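Local structure of mosquitocidal toxin (Bacillus sphaericus, 2CB4) at residues Lys19-Thr22 with Trp23-Ala27. The protein is a mosquitocidal toxin whose catalytic domain, the piece described here, belongs to the ADP-ribosyltransferases and probably transfers ADP-ribose to target proteins. The protein carries 1 engineered substitution. Residues are numbered along the deposited sequence; the frame is centred on the assembly and turned at random.
Sequences KDNT and WIQAA
D20 O lies 3.6 Å from CD1 of W23, at the edge of the indole and near its plane. Water 1 also joins these two residues: it donates to D20 O and accepts from W23 N. D20 OD1 accepts from T22 N at 3.3 Å, an Asx turn, and is met from above the carboxylate plane. T22 OG1 adds a weak bond to the same oxygen. N21 bonds forward twice, through its backbone and its side chain. Its O accepts from I24 N at 3.0 Å. Its OD1 takes NE2 of Q25 at 2.9 Å, nearly straight at 167°. The Q25 chain is extended beyond CG (chi2 173°), which carries its amide back to N21; the two side chains cross at about a right angle. The two amide planes stand 80° apart, yet OD1 lies close to the amide plane of Q25. The other end of the N21 amide, ND2, bonds to M33 O. T22 O accepts from Q25 N at 3.1 Å. On the helix side, W23 and I24 pack on L39 of helix 36-44, and W23 NE1 reaches S36 OG. Both ends of the N21 amide are thus bonded, which would hold its rotation and ties this turn to M33, just ahead of helix 36-44.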
ATOM      1  N   LYS A  19      10.190  -5.063 -46.772  1.00 60.93           N
ATOM      2  CA  LYS A  19      10.136  -3.738 -47.378  1.00 60.73           C
ATOM      3  C   LYS A  19       9.202  -2.794 -46.643  1.00 63.66           C
ATOM      4  O   LYS A  19       9.518  -1.616 -46.447  1.00 64.08           O
ATOM      5  CB  LYS A  19       9.779  -3.837 -48.855  1.00 64.23           C
ATOM      6  CG  LYS A  19      10.760  -4.715 -49.668  1.00 83.02           C
ATOM      7  CD  LYS A  19      12.195  -4.182 -49.576  1.00 93.76           C
ATOM      8  CE  LYS A  19      13.101  -4.770 -50.657  1.00 99.86           C
ATOM      9  NZ  LYS A  19      14.270  -3.883 -50.951  1.00100.00           N
ATOM     10  N   ASP A  20       8.049  -3.324 -46.230  1.00 57.76           N
ATOM     11  CA  ASP A  20       7.052  -2.552 -45.482  1.00 55.16           C
ATOM     12  C   ASP A  20       6.640  -3.342 -44.225  1.00 53.38           C
ATOM     13  O   ASP A  20       7.093  -4.477 -44.002  1.00 51.88           O
ATOM     14  CB  ASP A  20       5.831  -2.248 -46.356  1.00 56.46           C
ATOM     15  CG  ASP A  20       5.259  -3.489 -46.991  1.00 68.45           C
ATOM     16  OD1 ASP A  20       5.355  -4.573 -46.367  1.00 68.62           O
ATOM     17  OD2 ASP A  20       4.726  -3.392 -48.118  1.00 77.74           O
ATOM     18  N   ASN A  21       5.766  -2.738 -43.423  1.00 45.94           N
ATOM     19  CA  ASN A  21       5.304  -3.341 -42.187  1.00 43.56           C
ATOM     20  C   ASN A  21       4.046  -4.206 -42.318  1.00 43.82           C
ATOM     21  O   ASN A  21       3.391  -4.480 -41.336  1.00 43.61           O
ATOM     22  CB  ASN A  21       5.123  -2.272 -41.120  1.00 39.54           C
ATOM     23  CG  ASN A  21       3.943  -1.377 -41.394  1.00 49.03           C
ATOM     24  OD1 ASN A  21       3.309  -1.464 -42.463  1.00 38.45           O
ATOM     25  ND2 ASN A  21       3.624  -0.517 -40.430  1.00 37.32           N
ATOM     26  N   THR A  22       3.727  -4.647 -43.525  1.00 38.12           N
ATOM     27  CA  THR A  22       2.549  -5.483 -43.750  1.00 36.41           C
ATOM     28  C   THR A  22       2.480  -6.680 -42.821  1.00 39.76           C
ATOM     29  O   THR A  22       1.397  -7.056 -42.361  1.00 39.99           O
ATOM     30  CB  THR A  22       2.476  -5.985 -45.210  1.00 36.36           C
ATOM     31  OG1 THR A  22       2.424  -4.858 -46.081  1.00 41.21           O
ATOM     32  CG2 THR A  22       1.244  -6.812 -45.451  1.00 30.87           C
ATOM     33  N   TRP A  23       3.631  -7.285 -42.563  1.00 34.95           N
ATOM     34  CA  TRP A  23       3.707  -8.484 -41.732  1.00 33.50           C
ATOM     35  C   TRP A  23       3.141  -8.321 -40.313  1.00 37.45           C
ATOM     36  O   TRP A  23       2.645  -9.302 -39.713  1.00 36.68           O
ATOM     37  CB  TRP A  23       5.130  -9.059 -41.719  1.00 31.41           C
ATOM     38  CG  TRP A  23       6.157  -8.157 -41.066  1.00 31.74           C
ATOM     39  CD1 TRP A  23       6.494  -6.900 -41.446  1.00 34.37           C
ATOM     40  CD2 TRP A  23       6.985  -8.470 -39.924  1.00 31.50           C
ATOM     41  NE1 TRP A  23       7.459  -6.393 -40.600  1.00 33.56           N
ATOM     42  CE2 TRP A  23       7.779  -7.340 -39.667  1.00 34.81           C
ATOM     43  CE3 TRP A  23       7.116  -9.596 -39.094  1.00 32.90           C
ATOM     44  CZ2 TRP A  23       8.687  -7.285 -38.599  1.00 34.43           C
ATOM     45  CZ3 TRP A  23       8.042  -9.554 -38.050  1.00 34.37           C
ATOM     46  CH2 TRP A  23       8.819  -8.407 -37.822  1.00 35.05           C
ATOM     47  N   ILE A  24       3.204  -7.088 -39.797  1.00 32.24           N
ATOM     48  CA  ILE A  24       2.689  -6.766 -38.465  1.00 31.52           C
ATOM     49  C   ILE A  24       1.523  -5.759 -38.495  1.00 34.66           C
ATOM     50  O   ILE A  24       1.212  -5.141 -37.488  1.00 34.00           O
ATOM     51  CB  ILE A  24       3.779  -6.219 -37.517  1.00 33.81           C
ATOM     52  CG1 ILE A  24       4.519  -5.056 -38.172  1.00 33.55           C
ATOM     53  CG2 ILE A  24       4.743  -7.327 -37.115  1.00 34.02           C
ATOM     54  CD1 ILE A  24       5.641  -4.518 -37.289  1.00 36.36           C
ATOM     55  N   GLN A  25       0.875  -5.603 -39.640  1.00 30.68           N
ATOM     56  CA  GLN A  25      -0.228  -4.651 -39.728  1.00 30.80           C
ATOM     57  C   GLN A  25      -1.506  -5.009 -38.939  1.00 34.01           C
ATOM     58  O   GLN A  25      -2.349  -4.136 -38.694  1.00 33.86           O
ATOM     59  CB  GLN A  25      -0.577  -4.359 -41.199  1.00 31.80           C
ATOM     60  CG  GLN A  25       0.060  -3.082 -41.691  1.00 37.95           C
ATOM     61  CD  GLN A  25      -0.132  -2.843 -43.175  1.00 52.33           C
ATOM     62  OE1 GLN A  25      -1.115  -3.283 -43.776  1.00 50.36           O
ATOM     63  NE2 GLN A  25       0.812  -2.127 -43.780  1.00 42.31           N
ATOM     64  N   ALA A  26      -1.665  -6.287 -38.574  1.00 28.19           N
ATOM     65  CA  ALA A  26      -2.859  -6.740 -37.833  1.00 26.21           C
ATOM     66  C   ALA A  26      -2.682  -6.482 -36.332  1.00 31.19           C
ATOM     67  O   ALA A  26      -3.620  -6.639 -35.555  1.00 31.21           O
ATOM     68  CB  ALA A  26      -3.118  -8.242 -38.090  1.00 25.86           C
ATOM     69  N   ALA A  27      -1.473  -6.086 -35.942  1.00 28.01           N
ATOM     70  CA  ALA A  27      -1.117  -5.871 -34.549  1.00 27.74           C
ATOM     71  C   ALA A  27      -2.099  -5.190 -33.627  1.00 33.26           C
ATOM     72  O   ALA A  27      -2.624  -4.089 -33.904  1.00 34.16           O
ATOM     73  CB  ALA A  27       0.267  -5.240 -34.402  1.00 27.75           C
TER
HETATM   74  O   HOH W   1       5.880  -7.158 -44.642  1.00 39.61           O